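Local coordinates for protein ORF10 (Moritella marina, PDB 6RIW) that forms the ketosynthase-chain length factor part of a polyunsaturated fatty acid synthase, which probably lengthens acyl chains by condensing thioesters carried on acyl carrier protein, at residues His189-Ala194 against Ile660-Ala664; Cys200-Lys204 against Asn444-Val448; Val560-Ala565 against Ala745-Val749; Leu579-Gly583 against Ile690-Asp694; Tyr670-Glu674 against Ile765-Phe770. All coordinates share one frame; numbering follows the deposited sequence.

Contact 1 of 5, residues His189-Ala194 against Ile660-Ala664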
loop_
_atom_site.group_PDB
_atom_site.type_symbol
_atom_site.label_atom_id
_atom_site.label_comp_id
_atom_site.label_asym_id
_atom_site.label_seq_id
_atom_site.Cartn_x
_atom_site.Cartn_y
_atom_site.Cartn_z
ATOM N N HIS A 189 -7.202 -3.427 12.247
ATOM C CA HIS A 189 -5.870 -3.228 11.699
ATOM C C HIS A 189 -5.934 -3.214 10.182
ATOM O O HIS A 189 -6.697 -3.977 9.582
ATOM C CB HIS A 189 -4.866 -4.293 12.177
ATOM C CG HIS A 189 -5.358 -5.708 12.103
ATOM N ND1 HIS A 189 -5.079 -6.542 11.043
ATOM C CD2 HIS A 189 -6.059 -6.453 12.991
ATOM C CE1 HIS A 189 -5.613 -7.730 11.262
ATOM N NE2 HIS A 189 -6.215 -7.705 12.441
ATOM N N PHE A 190 -5.152 -2.318 9.579
ATOM C CA PHE A 190 -4.932 -2.299 8.139
ATOM C C PHE A 190 -3.691 -1.463 7.862
ATOM O O PHE A 190 -3.179 -0.767 8.740
ATOM C CB PHE A 190 -6.150 -1.772 7.362
ATOM C CG PHE A 190 -6.580 -0.353 7.721
ATOM C CD1 PHE A 190 -7.466 -0.123 8.768
ATOM C CD2 PHE A 190 -6.135 0.734 6.968
ATOM C CE1 PHE A 190 -7.880 1.207 9.085
ATOM C CE2 PHE A 190 -6.550 2.041 7.250
ATOM C CZ PHE A 190 -7.422 2.280 8.312
ATOM N N ALA A 191 -3.182 -1.592 6.644
ATOM C CA ALA A 191 -2.134 -0.724 6.127
ATOM C C ALA A 191 -2.748 0.252 5.134
ATOM O O ALA A 191 -3.808 -0.008 4.549
ATOM C CB ALA A 191 -1.026 -1.537 5.452
ATOM N N LEU A 192 -2.081 1.389 4.950
ATOM C CA LEU A 192 -2.527 2.364 3.961
ATOM C C LEU A 192 -1.317 2.944 3.249
ATOM O O LEU A 192 -0.184 2.850 3.732
ATOM C CB LEU A 192 -3.366 3.493 4.599
ATOM C CG LEU A 192 -2.690 4.432 5.607
ATOM C CD1 LEU A 192 -1.894 5.572 4.949
ATOM C CD2 LEU A 192 -3.748 5.053 6.521
ATOM N N ASP A 193 -1.573 3.578 2.102
ATOM C CA ASP A 193 -0.545 4.268 1.327
ATOM C C ASP A 193 -1.116 5.618 0.921
ATOM O O ASP A 193 -2.133 5.682 0.226
ATOM C CB ASP A 193 -0.136 3.436 0.098
ATOM C CG ASP A 193 0.980 4.066 -0.767
ATOM O OD1 ASP A 193 1.658 5.047 -0.352
ATOM O OD2 ASP A 193 1.208 3.523 -1.897
ATOM N N ALA A 194 -0.485 6.682 1.392
ATOM C CA ALA A 194 -0.709 8.049 0.932
ATOM C C ALA A 194 0.628 8.680 0.542
ATOM O O ALA A 194 0.841 9.872 0.750
ATOM C CB ALA A 194 -1.404 8.888 2.008
ATOM N N ILE A 660 -6.576 7.331 -0.901
ATOM C CA ILE A 660 -5.532 6.435 -0.416
ATOM C C ILE A 660 -5.776 5.014 -0.896
ATOM O O ILE A 660 -6.881 4.654 -1.305
ATOM C CB ILE A 660 -5.440 6.421 1.124
ATOM C CG1 ILE A 660 -6.766 5.928 1.730
ATOM C CG2 ILE A 660 -4.990 7.779 1.671
ATOM C CD1 ILE A 660 -6.704 5.713 3.250
ATOM N N THR A 661 -4.734 4.183 -0.803
ATOM C CA THR A 661 -4.976 2.745 -0.867
ATOM C C THR A 661 -5.068 2.194 0.548
ATOM O O THR A 661 -4.527 2.771 1.495
ATOM C CB THR A 661 -3.893 1.993 -1.665
ATOM O OG1 THR A 661 -2.636 2.085 -0.992
ATOM C CG2 THR A 661 -3.776 2.566 -3.068
ATOM N N VAL A 662 -5.792 1.080 0.678
ATOM C CA VAL A 662 -6.000 0.372 1.931
ATOM C C VAL A 662 -5.683 -1.091 1.641
ATOM O O VAL A 662 -6.188 -1.646 0.659
ATOM C CB VAL A 662 -7.453 0.507 2.434
ATOM C CG1 VAL A 662 -7.691 -0.390 3.643
ATOM C CG2 VAL A 662 -7.757 1.972 2.802
ATOM N N SER A 663 -4.834 -1.699 2.462
ATOM C CA SER A 663 -4.401 -3.072 2.235
ATOM C C SER A 663 -4.632 -3.887 3.498
ATOM O O SER A 663 -4.106 -3.555 4.566
ATOM C CB SER A 663 -2.928 -3.116 1.810
ATOM O OG SER A 663 -2.728 -2.352 0.625
ATOM N N ALA A 664 -5.422 -4.948 3.381
ATOM C CA ALA A 664 -5.619 -5.871 4.494
ATOM C C ALA A 664 -5.860 -7.267 3.937
ATOM O O ALA A 664 -6.727 -7.999 4.423
ATOM C CB ALA A 664 -6.767 -5.427 5.410
HETATM O O HOH W 1 -0.262 1.368 -2.282
#
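Asp193 and Thr661 lie side by side across two antiparallel strands, both pointing to the same face of the sheet. A water joins their ends. It donates to Asp193 OD2 at 2.6 Å and sits 2.8 Å from Thr661 OG1. The other carboxylate oxygen, OD1, takes the backbone N-H of Ala195, so the acid is held from two directions. Ala191 and Ser663 share this face, and the Ser663 hydroxyl is bound to Met582 O. Phe190 points toward the other strand, and its ring crosses Val662 obliquely. Phe190 CG stands between the backbone N and the carbonyl carbon (chi1 59°), which brings CD2 to 3.8 Å from Val662 CG1. At the far end Ile660 CG2 meets Ala194 CB at 3.8 Å. The backbones are tied by four hydrogen bonds in two reciprocal pairs, Ala191 with Ser663 and Asp193 with Thr661. Leu192 and Val662, on the other face, form the non-hydrogen-bonded pair between them. One strand belongs to the ketosynthase half and the other to the chain length factor half. Such antiparallel pairing, which carries the sheet from one half into the other, is characteristic of thiolase-fold dimers, here reproduced as a pseudo-dimer within one chain.

Contact 2 of 5, residues Cys200-Lys204 against Asn444-Val448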
loop_
_atom_site.group_PDB
_atom_site.type_symbol
_atom_site.label_atom_id
_atom_site.label_comp_id
_atom_site.label_asym_id
_atom_site.label_seq_id
_atom_site.Cartn_x
_atom_site.Cartn_y
_atom_site.Cartn_z
ATOM N N CYS A 200 1.241 10.574 8.645
ATOM C CA CYS A 200 0.243 11.425 9.281
ATOM C C CYS A 200 -1.173 11.008 8.935
ATOM O O CYS A 200 -2.084 11.244 9.735
ATOM C CB CYS A 200 0.475 12.878 8.906
ATOM S SG CYS A 200 2.135 13.408 9.476
ATOM N N TYR A 201 -1.386 10.408 7.761
ATOM C CA TYR A 201 -2.668 9.750 7.507
ATOM C C TYR A 201 -2.951 8.674 8.549
ATOM O O TYR A 201 -4.073 8.572 9.064
ATOM C CB TYR A 201 -2.687 9.151 6.100
ATOM C CG TYR A 201 -3.171 10.150 5.061
ATOM C CD1 TYR A 201 -2.430 11.290 4.774
ATOM C CD2 TYR A 201 -4.375 9.957 4.380
ATOM C CE1 TYR A 201 -2.861 12.217 3.830
ATOM C CE2 TYR A 201 -4.827 10.884 3.448
ATOM C CZ TYR A 201 -4.059 12.013 3.180
ATOM O OH TYR A 201 -4.476 12.939 2.255
ATOM N N SER A 202 -1.956 7.835 8.850
ATOM C CA SER A 202 -2.159 6.776 9.837
ATOM C C SER A 202 -2.493 7.343 11.214
ATOM O O SER A 202 -3.386 6.833 11.910
ATOM C CB SER A 202 -0.908 5.884 9.923
ATOM O OG SER A 202 -0.681 5.286 8.658
ATOM N N VAL A 203 -1.773 8.382 11.635
ATOM C CA VAL A 203 -2.033 8.965 12.955
ATOM C C VAL A 203 -3.430 9.582 13.005
ATOM O O VAL A 203 -4.205 9.340 13.947
ATOM C CB VAL A 203 -0.930 9.983 13.312
ATOM C CG1 VAL A 203 -1.338 10.830 14.535
ATOM C CG2 VAL A 203 0.383 9.224 13.569
ATOM N N LYS A 204 -3.782 10.362 11.979
ATOM C CA LYS A 204 -5.088 11.008 11.948
ATOM C C LYS A 204 -6.216 9.975 11.938
ATOM O O LYS A 204 -7.185 10.096 12.691
ATOM C CB LYS A 204 -5.178 11.939 10.738
ATOM C CG LYS A 204 -6.534 12.621 10.561
ATOM C CD LYS A 204 -6.885 13.456 11.790
ATOM C CE LYS A 204 -8.301 14.068 11.696
ATOM N NZ LYS A 204 -9.267 13.225 10.932
ATOM N N ASN A 444 -2.408 15.334 1.162
ATOM C CA ASN A 444 -1.956 16.277 2.168
ATOM C C ASN A 444 -2.480 15.905 3.543
ATOM O O ASN A 444 -3.599 15.394 3.682
ATOM C CB ASN A 444 -2.423 17.682 1.810
ATOM C CG ASN A 444 -2.021 18.066 0.411
ATOM O OD1 ASN A 444 -0.849 17.956 0.050
ATOM N ND2 ASN A 444 -2.986 18.501 -0.398
ATOM N N ALA A 445 -1.660 16.175 4.563
ATOM C CA ALA A 445 -2.105 16.100 5.946
ATOM C C ALA A 445 -1.402 17.180 6.756
ATOM O O ALA A 445 -0.248 17.520 6.496
ATOM C CB ALA A 445 -1.835 14.726 6.587
ATOM N N HIS A 446 -2.107 17.701 7.753
ATOM C CA HIS A 446 -1.530 18.630 8.717
ATOM C C HIS A 446 -2.076 18.272 10.090
ATOM O O HIS A 446 -3.284 18.069 10.245
ATOM C CB HIS A 446 -1.883 20.074 8.344
ATOM C CG HIS A 446 -1.195 21.105 9.194
ATOM N ND1 HIS A 446 0.123 21.475 8.997
ATOM C CD2 HIS A 446 -1.652 21.858 10.228
ATOM C CE1 HIS A 446 0.446 22.412 9.877
ATOM N NE2 HIS A 446 -0.614 22.666 10.630
ATOM N N LEU A 447 -1.190 18.135 11.072
ATOM C CA LEU A 447 -1.589 17.823 12.432
ATOM C C LEU A 447 -1.210 18.988 13.334
ATOM O O LEU A 447 -0.148 19.591 13.156
ATOM C CB LEU A 447 -0.925 16.543 12.933
ATOM C CG LEU A 447 -1.310 15.258 12.202
ATOM C CD1 LEU A 447 -0.495 14.092 12.747
ATOM C CD2 LEU A 447 -2.818 15.009 12.339
ATOM N N VAL A 448 -2.090 19.308 14.278
ATOM C CA VAL A 448 -1.866 20.378 15.249
ATOM C C VAL A 448 -1.566 19.728 16.592
ATOM O O VAL A 448 -2.388 18.964 17.122
ATOM C CB VAL A 448 -3.076 21.323 15.337
ATOM C CG1 VAL A 448 -2.747 22.510 16.261
ATOM C CG2 VAL A 448 -3.448 21.798 13.952
#
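Tyr201 lays its ring obliquely against the start of the strand, overlapping the Asn444 carbonyl and the Ala445 methyl. Its CE1 is 3.3 Å from Asn444 O and 3.9 Å from Ala445 CB. The phenol OH comes to 3.0 Å from Asn444 O. A serine in its place would probably leave a gap over Ala445 and the Asn444 carbonyl without its aromatic neighbour. Beside the ring, Cys200 CB meets Ala445 CB at 3.8 Å. Leu447 CG is anti to the carbonyl carbon (chi1 -64°), which turns its fork to the helix. Its CD1 touches Val203 CG1 at 3.8 Å and also faces Cys200 CB, while CD2 lies 4.2 Å from Lys204 CB. The lysine uses its aliphatic stem here; its NZ leads off to a salt bridge with Asp208. Met378 of helix 374-387 also packs on Cys200, Val203 and Leu447. A buried helix laid on the C-terminal sheet of the ketosynthase half is characteristic of the central helical layer of the five-layered thiolase fold.

Contact 3 of 5, residues Val560-Ala565 against Ala745-Val749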
loop_
_atom_site.group_PDB
_atom_site.type_symbol
_atom_site.label_atom_id
_atom_site.label_comp_id
_atom_site.label_asym_id
_atom_site.label_seq_id
_atom_site.Cartn_x
_atom_site.Cartn_y
_atom_site.Cartn_z
ATOM N N VAL A 560 -13.352 1.540 -13.542
ATOM C CA VAL A 560 -14.524 1.133 -12.762
ATOM C C VAL A 560 -14.913 2.222 -11.770
ATOM O O VAL A 560 -16.106 2.439 -11.516
ATOM C CB VAL A 560 -14.323 -0.231 -12.062
ATOM C CG1 VAL A 560 -14.145 -1.356 -13.084
ATOM C CG2 VAL A 560 -13.147 -0.210 -11.035
ATOM N N ALA A 561 -13.930 2.921 -11.194
ATOM C CA ALA A 561 -14.241 3.983 -10.237
ATOM C C ALA A 561 -14.974 5.129 -10.919
ATOM O O ALA A 561 -15.961 5.656 -10.387
ATOM C CB ALA A 561 -12.963 4.524 -9.575
ATOM N N ASP A 562 -14.503 5.517 -12.103
ATOM C CA ASP A 562 -15.165 6.561 -12.888
ATOM C C ASP A 562 -16.608 6.181 -13.197
ATOM O O ASP A 562 -17.523 6.998 -13.046
ATOM C CB ASP A 562 -14.383 6.794 -14.183
ATOM C CG ASP A 562 -14.848 8.040 -14.943
ATOM O OD1 ASP A 562 -14.972 9.119 -14.332
ATOM O OD2 ASP A 562 -15.064 7.923 -16.166
ATOM N N ASN A 563 -16.828 4.936 -13.628
ATOM C CA ASN A 563 -18.176 4.488 -13.967
ATOM C C ASN A 563 -19.071 4.438 -12.734
ATOM O O ASN A 563 -20.238 4.857 -12.787
ATOM C CB ASN A 563 -18.120 3.115 -14.650
ATOM C CG ASN A 563 -17.580 3.195 -16.059
ATOM O OD1 ASN A 563 -17.599 4.257 -16.678
ATOM N ND2 ASN A 563 -17.099 2.075 -16.578
ATOM N N ALA A 564 -18.542 3.953 -11.601
ATOM C CA ALA A 564 -19.335 3.933 -10.377
ATOM C C ALA A 564 -19.702 5.355 -9.932
ATOM O O ALA A 564 -20.822 5.597 -9.461
ATOM C CB ALA A 564 -18.574 3.178 -9.270
ATOM N N ALA A 565 -18.773 6.306 -10.087
ATOM C CA ALA A 565 -19.040 7.688 -9.688
ATOM C C ALA A 565 -20.157 8.291 -10.528
ATOM O O ALA A 565 -21.036 8.987 -10.002
ATOM C CB ALA A 565 -17.770 8.530 -9.812
ATOM N N ALA A 745 -11.492 -5.899 -11.293
ATOM C CA ALA A 745 -11.574 -4.644 -10.561
ATOM C C ALA A 745 -13.046 -4.279 -10.448
ATOM O O ALA A 745 -13.849 -4.662 -11.299
ATOM C CB ALA A 745 -10.782 -3.520 -11.263
ATOM N N ALA A 746 -13.396 -3.560 -9.386
ATOM C CA ALA A 746 -14.782 -3.128 -9.249
ATOM C C ALA A 746 -14.821 -1.962 -8.276
ATOM O O ALA A 746 -13.852 -1.710 -7.543
ATOM C CB ALA A 746 -15.685 -4.293 -8.781
ATOM N N ALA A 747 -15.947 -1.237 -8.276
ATOM C CA ALA A 747 -16.042 -0.062 -7.426
ATOM C C ALA A 747 -17.488 0.166 -7.030
ATOM O O ALA A 747 -18.417 -0.245 -7.744
ATOM C CB ALA A 747 -15.479 1.204 -8.114
ATOM N N ILE A 748 -17.667 0.781 -5.853
ATOM C CA ILE A 748 -18.980 1.186 -5.366
ATOM C C ILE A 748 -18.864 2.599 -4.815
ATOM O O ILE A 748 -17.786 3.065 -4.442
ATOM C CB ILE A 748 -19.547 0.241 -4.274
ATOM C CG1 ILE A 748 -18.663 0.217 -3.028
ATOM C CG2 ILE A 748 -19.810 -1.152 -4.839
ATOM C CD1 ILE A 748 -19.285 -0.624 -1.863
ATOM N N VAL A 749 -19.997 3.290 -4.792
ATOM C CA VAL A 749 -20.124 4.594 -4.159
ATOM C C VAL A 749 -21.068 4.412 -2.989
ATOM O O VAL A 749 -22.146 3.833 -3.155
ATOM C CB VAL A 749 -20.671 5.656 -5.129
ATOM C CG1 VAL A 749 -20.909 6.967 -4.380
ATOM C CG2 VAL A 749 -19.749 5.850 -6.339
#
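This is a close helix-on-sheet contact in the chain length factor half, made mostly by aliphatic side chains, with no hydrogen bond across it. Helix 552-567 lies on strand 741-752 in what is an outer helical layer of the thiolase fold, while helix 841-854 packs on the other side of the strand, against Ala746 and Ile748. The segment axes come to 6.9 Å and diverge by only 28°. Small side chains make this possible, for alanines fill most of the seam. Ala747 points its methyl toward the helix. Its CB is 3.7 Å from Ala561 CA and 3.8 Å from Ala564 CB, and it also meets Val560 O. Val560 spreads both branches over the strand. CG1 is anti to the carbonyl carbon (chi1 -64°), which sets CG2 between the backbone N and that carbon. CG2 reaches 3.7 Å from Ala746 C and also faces Ala745 CB. CG1 lies over the carbonyl of Ala745. Cutting this residue back to alanine would probably open a gap above the Ala745-Ala746 backbone and let that end of the helix shift. At the other end Val749 CG2 tucks against the last helical turn, 3.3 Å from Ala564 O and 4.1 Å from Ala564 CB.

Contact 4 of 5, residues Leu579-Gly583 against Ile690-Asp694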
loop_
_atom_site.group_PDB
_atom_site.type_symbol
_atom_site.label_atom_id
_atom_site.label_comp_id
_atom_site.label_asym_id
_atom_site.label_seq_id
_atom_site.Cartn_x
_atom_site.Cartn_y
_atom_site.Cartn_z
ATOM N N LEU A 579 -11.092 5.438 -1.664
ATOM C CA LEU A 579 -10.343 4.389 -0.992
ATOM C C LEU A 579 -10.149 3.254 -1.981
ATOM O O LEU A 579 -11.121 2.792 -2.584
ATOM C CB LEU A 579 -11.090 3.877 0.250
ATOM C CG LEU A 579 -11.588 4.933 1.242
ATOM C CD1 LEU A 579 -12.316 4.235 2.360
ATOM C CD2 LEU A 579 -10.417 5.750 1.810
ATOM N N VAL A 580 -8.907 2.818 -2.182
ATOM C CA VAL A 580 -8.657 1.731 -3.127
ATOM C C VAL A 580 -8.149 0.521 -2.345
ATOM O O VAL A 580 -7.037 0.540 -1.807
ATOM C CB VAL A 580 -7.663 2.141 -4.220
ATOM C CG1 VAL A 580 -7.411 0.973 -5.175
ATOM C CG2 VAL A 580 -8.197 3.365 -4.990
ATOM N N ALA A 581 -8.951 -0.538 -2.312
ATOM C CA ALA A 581 -8.537 -1.813 -1.746
ATOM C C ALA A 581 -7.630 -2.537 -2.729
ATOM O O ALA A 581 -8.005 -2.752 -3.884
ATOM C CB ALA A 581 -9.765 -2.668 -1.423
ATOM N N MET A 582 -6.426 -2.889 -2.292
ATOM C CA MET A 582 -5.481 -3.495 -3.219
ATOM C C MET A 582 -4.361 -4.120 -2.407
ATOM O O MET A 582 -4.249 -3.905 -1.198
ATOM C CB MET A 582 -4.940 -2.457 -4.213
ATOM C CG MET A 582 -4.358 -1.194 -3.527
ATOM S SD MET A 582 -2.671 -1.424 -2.861
ATOM C CE MET A 582 -1.698 -1.152 -4.377
ATOM N N GLY A 583 -3.569 -4.950 -3.082
ATOM C CA GLY A 583 -2.246 -5.318 -2.635
ATOM C C GLY A 583 -1.274 -4.990 -3.760
ATOM O O GLY A 583 -1.669 -4.476 -4.813
ATOM N N ILE A 690 -15.355 3.439 -3.002
ATOM C CA ILE A 690 -14.499 2.311 -2.624
ATOM C C ILE A 690 -14.238 1.510 -3.888
ATOM O O ILE A 690 -15.159 0.906 -4.439
ATOM C CB ILE A 690 -15.118 1.424 -1.543
ATOM C CG1 ILE A 690 -15.469 2.273 -0.310
ATOM C CG2 ILE A 690 -14.100 0.299 -1.191
ATOM C CD1 ILE A 690 -16.138 1.475 0.811
ATOM N N ALA A 691 -13.001 1.531 -4.366
ATOM C CA ALA A 691 -12.633 0.748 -5.537
ATOM C C ALA A 691 -11.718 -0.387 -5.098
ATOM O O ALA A 691 -11.134 -0.377 -4.003
ATOM C CB ALA A 691 -11.953 1.619 -6.605
ATOM N N ALA A 692 -11.625 -1.399 -5.937
ATOM C CA ALA A 692 -10.813 -2.550 -5.578
ATOM C C ALA A 692 -10.236 -3.106 -6.859
ATOM O O ALA A 692 -10.932 -3.149 -7.869
ATOM C CB ALA A 692 -11.636 -3.631 -4.874
ATOM N N VAL A 693 -8.989 -3.566 -6.816
ATOM C CA VAL A 693 -8.392 -4.151 -8.012
ATOM C C VAL A 693 -7.378 -5.196 -7.583
ATOM O O VAL A 693 -6.598 -4.985 -6.645
ATOM C CB VAL A 693 -7.749 -3.083 -8.922
ATOM C CG1 VAL A 693 -6.722 -2.243 -8.164
ATOM C CG2 VAL A 693 -7.111 -3.726 -10.155
ATOM N N ASP A 694 -7.413 -6.338 -8.253
ATOM C CA ASP A 694 -6.339 -7.317 -8.132
ATOM C C ASP A 694 -6.261 -8.032 -9.469
ATOM O O ASP A 694 -7.180 -8.770 -9.851
ATOM C CB ASP A 694 -6.580 -8.306 -6.987
ATOM C CG ASP A 694 -5.295 -9.015 -6.558
ATOM O OD1 ASP A 694 -4.327 -9.019 -7.370
ATOM O OD2 ASP A 694 -5.237 -9.543 -5.422
HETATM O O HOH W 2 -4.299 -6.001 -5.587
#
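Leu579 O and Ala691 N open a ladder of three backbone hydrogen bonds between parallel strands in the chain length factor half, part of its N-terminal thiolase-type sheet. That bond is 2.9 Å long. Ala581 N then binds Ala691 O at 2.8 Å, and Val693 N binds Ala581 O at 3.2 Å. Leu579, Ala581, Ile690 and Ala692 share one face. There the two alanines meet methyl to methyl, with 4.0 Å between Ala581 CB and Ala692 CB. Val580 and Ala691 lie on the other face, where Val580 CG2 is 4.4 Å from Ala691 CB. Val580 CG1, anti to the backbone N (chi1 179°), also faces Val693 CG1.

Helices position both faces from outside. Helix 668-682 covers the face of Ala581 and Ala692 through Ser668, Val669 and Cys672. Met557 of helix 552-567 lies against Val580, Ala691 and Val693, and Met645 adds to this side. Met582 CB lies near Val693, while the rest of its chain bends away. Next to the bond between Val693 and Ala581, a water links the two segments: it accepts from Gly583 N at 2.8 Å and sits 2.7 Å from Val693 O.

Contact 5 of 5, residues Tyr670-Glu674 against Ile765-Phe770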
loop_
_atom_site.group_PDB
_atom_site.type_symbol
_atom_site.label_atom_id
_atom_site.label_comp_id
_atom_site.label_asym_id
_atom_site.label_seq_id
_atom_site.Cartn_x
_atom_site.Cartn_y
_atom_site.Cartn_z
ATOM N N TYR A 670 -13.441 -5.037 2.999
ATOM C CA TYR A 670 -14.251 -4.898 4.208
ATOM C C TYR A 670 -13.634 -3.902 5.192
ATOM O O TYR A 670 -14.368 -3.174 5.868
ATOM C CB TYR A 670 -14.465 -6.285 4.846
ATOM C CG TYR A 670 -15.105 -7.293 3.897
ATOM C CD1 TYR A 670 -16.039 -6.892 2.954
ATOM C CD2 TYR A 670 -14.758 -8.643 3.932
ATOM C CE1 TYR A 670 -16.629 -7.807 2.070
ATOM C CE2 TYR A 670 -15.345 -9.567 3.049
ATOM C CZ TYR A 670 -16.278 -9.140 2.134
ATOM O OH TYR A 670 -16.851 -10.060 1.268
ATOM N N ARG A 671 -12.300 -3.815 5.269
ATOM C CA ARG A 671 -11.710 -2.734 6.058
ATOM C C ARG A 671 -12.022 -1.357 5.464
ATOM O O ARG A 671 -12.146 -0.381 6.216
ATOM C CB ARG A 671 -10.196 -2.919 6.203
ATOM C CG ARG A 671 -9.781 -4.141 7.053
ATOM C CD ARG A 671 -10.103 -3.984 8.555
ATOM N NE ARG A 671 -9.644 -5.151 9.321
ATOM C CZ ARG A 671 -9.956 -5.384 10.599
ATOM N NH1 ARG A 671 -9.484 -6.470 11.211
ATOM N NH2 ARG A 671 -10.730 -4.528 11.272
ATOM N N CYS A 672 -12.132 -1.245 4.135
ATOM C CA CYS A 672 -12.547 0.026 3.527
ATOM C C CYS A 672 -13.972 0.385 3.909
ATOM O O CYS A 672 -14.295 1.566 4.110
ATOM C CB CYS A 672 -12.447 -0.046 1.998
ATOM S SG CYS A 672 -10.761 -0.018 1.350
ATOM N N VAL A 673 -14.864 -0.603 3.940
ATOM C CA VAL A 673 -16.240 -0.326 4.353
ATOM C C VAL A 673 -16.257 0.238 5.772
ATOM O O VAL A 673 -16.927 1.239 6.063
ATOM C CB VAL A 673 -17.087 -1.604 4.225
ATOM C CG1 VAL A 673 -18.486 -1.401 4.813
ATOM C CG2 VAL A 673 -17.155 -2.062 2.746
ATOM N N GLU A 674 -15.509 -0.404 6.682
ATOM C CA GLU A 674 -15.385 0.074 8.059
ATOM C C GLU A 674 -14.798 1.477 8.112
ATOM O O GLU A 674 -15.286 2.341 8.853
ATOM C CB GLU A 674 -14.510 -0.888 8.861
ATOM C CG GLU A 674 -14.160 -0.431 10.287
ATOM C CD GLU A 674 -13.349 -1.498 11.054
ATOM O OE1 GLU A 674 -12.265 -1.940 10.575
ATOM O OE2 GLU A 674 -13.817 -1.909 12.130
ATOM N N ILE A 765 -25.608 -1.398 3.293
ATOM C CA ILE A 765 -24.729 -2.145 4.190
ATOM C C ILE A 765 -25.149 -1.796 5.617
ATOM O O ILE A 765 -24.871 -0.704 6.122
ATOM C CB ILE A 765 -23.247 -1.842 3.950
ATOM C CG1 ILE A 765 -22.897 -2.045 2.476
ATOM C CG2 ILE A 765 -22.412 -2.774 4.822
ATOM C CD1 ILE A 765 -21.417 -1.701 2.101
ATOM N N ASP A 766 -25.818 -2.739 6.282
ATOM C CA ASP A 766 -26.330 -2.463 7.620
ATOM C C ASP A 766 -25.267 -2.651 8.694
ATOM O O ASP A 766 -25.359 -2.040 9.763
ATOM C CB ASP A 766 -27.530 -3.359 7.923
ATOM C CG ASP A 766 -28.806 -2.871 7.251
ATOM O OD1 ASP A 766 -28.913 -1.658 6.962
ATOM O OD2 ASP A 766 -29.703 -3.706 7.003
ATOM N N ALA A 767 -24.260 -3.488 8.446
ATOM C CA ALA A 767 -23.253 -3.714 9.462
ATOM C C ALA A 767 -22.032 -4.352 8.825
ATOM O O ALA A 767 -22.160 -5.153 7.899
ATOM C CB ALA A 767 -23.778 -4.631 10.577
ATOM N N VAL A 768 -20.863 -3.997 9.335
ATOM C CA VAL A 768 -19.639 -4.760 9.092
ATOM C C VAL A 768 -18.949 -4.917 10.439
ATOM O O VAL A 768 -18.799 -3.942 11.182
ATOM C CB VAL A 768 -18.715 -4.092 8.052
ATOM C CG1 VAL A 768 -18.248 -2.711 8.514
ATOM C CG2 VAL A 768 -17.506 -5.014 7.729
ATOM N N SER A 769 -18.590 -6.148 10.785
ATOM C CA SER A 769 -17.957 -6.436 12.061
ATOM C C SER A 769 -16.792 -7.380 11.827
ATOM O O SER A 769 -16.783 -8.125 10.851
ATOM C CB SER A 769 -18.932 -7.081 13.048
ATOM O OG SER A 769 -19.967 -6.166 13.358
ATOM N N PHE A 770 -15.827 -7.363 12.754
ATOM C CA PHE A 770 -14.627 -8.185 12.669
ATOM C C PHE A 770 -14.390 -8.910 13.982
ATOM O O PHE A 770 -14.792 -8.428 15.044
ATOM C CB PHE A 770 -13.390 -7.326 12.366
ATOM C CG PHE A 770 -13.459 -6.635 11.042
ATOM C CD1 PHE A 770 -14.150 -5.435 10.913
ATOM C CD2 PHE A 770 -12.856 -7.187 9.930
ATOM C CE1 PHE A 770 -14.226 -4.797 9.682
ATOM C CE2 PHE A 770 -12.925 -6.531 8.688
ATOM C CZ PHE A 770 -13.621 -5.340 8.587
#
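The guanidinium of Arg671 lies flat on the ring of Phe770, a cation-pi stack with the two planes only 5° apart and 3.7 Å between the guanidinium and ring centres. The arginine stem sets out away from the strand. A bend at chi2 (-70°) folds it back, so that NH2 comes to 3.5 Å from Phe770 CG. Arg671 CD lies off-centre over the same ring. Glu674, one helical turn on, holds the guanidinium from its edge. Arg671 NH2 donates to Glu674 OE1 at 3.1 Å, in the guanidinium plane and onto the syn lone pair, with an angle of 157° at the hydrogen. The carboxylate also leans obliquely on the ring, OE1 being 3.6 Å from Phe770 CE1. The Tyr670 carbonyl closes in on the ring edge, its O 3.6 Å from Phe770 CZ.

Toward the start of the strand the contact is aliphatic. Val673 CG1 meets Val768 CG1 at 3.9 Å and, tip to tip, Ile765 CD1 at 4.0 Å. The helix belongs to the central layer of the chain length factor half.

Glu674 OE2 is bound to Ser188 of the ketosynthase half, which steadies the acid. The in-plane salt bridge and the stack together probably fix the rotation of the guanidinium, and the paired charge probably lets the arginine lie buried on an aromatic face near the seam between the halves.

In the fold
Contact 2 lies in the ketosynthase half and contacts 3, 4 and 5 in the chain length factor half; contact 1 joins the two, its centre about 5 Å from that of the chain. Contact 2 is nested inside the chain loop that contact 1 closes, as contact 4 is inside that of contact 3. Strands 189-193, 659-663, 576-581, 687-694 and 741-752 are successive neighbours, so contacts 1, 4 and 3 step outward, with centres 9 and then 10 Å apart. Helices 198-211 and 668-682 each follow an interface strand and take contacts 2 and 5 to the C-terminal portions of their halves. The two ketosynthase-like halves thus form a pseudo-dimer within one chain.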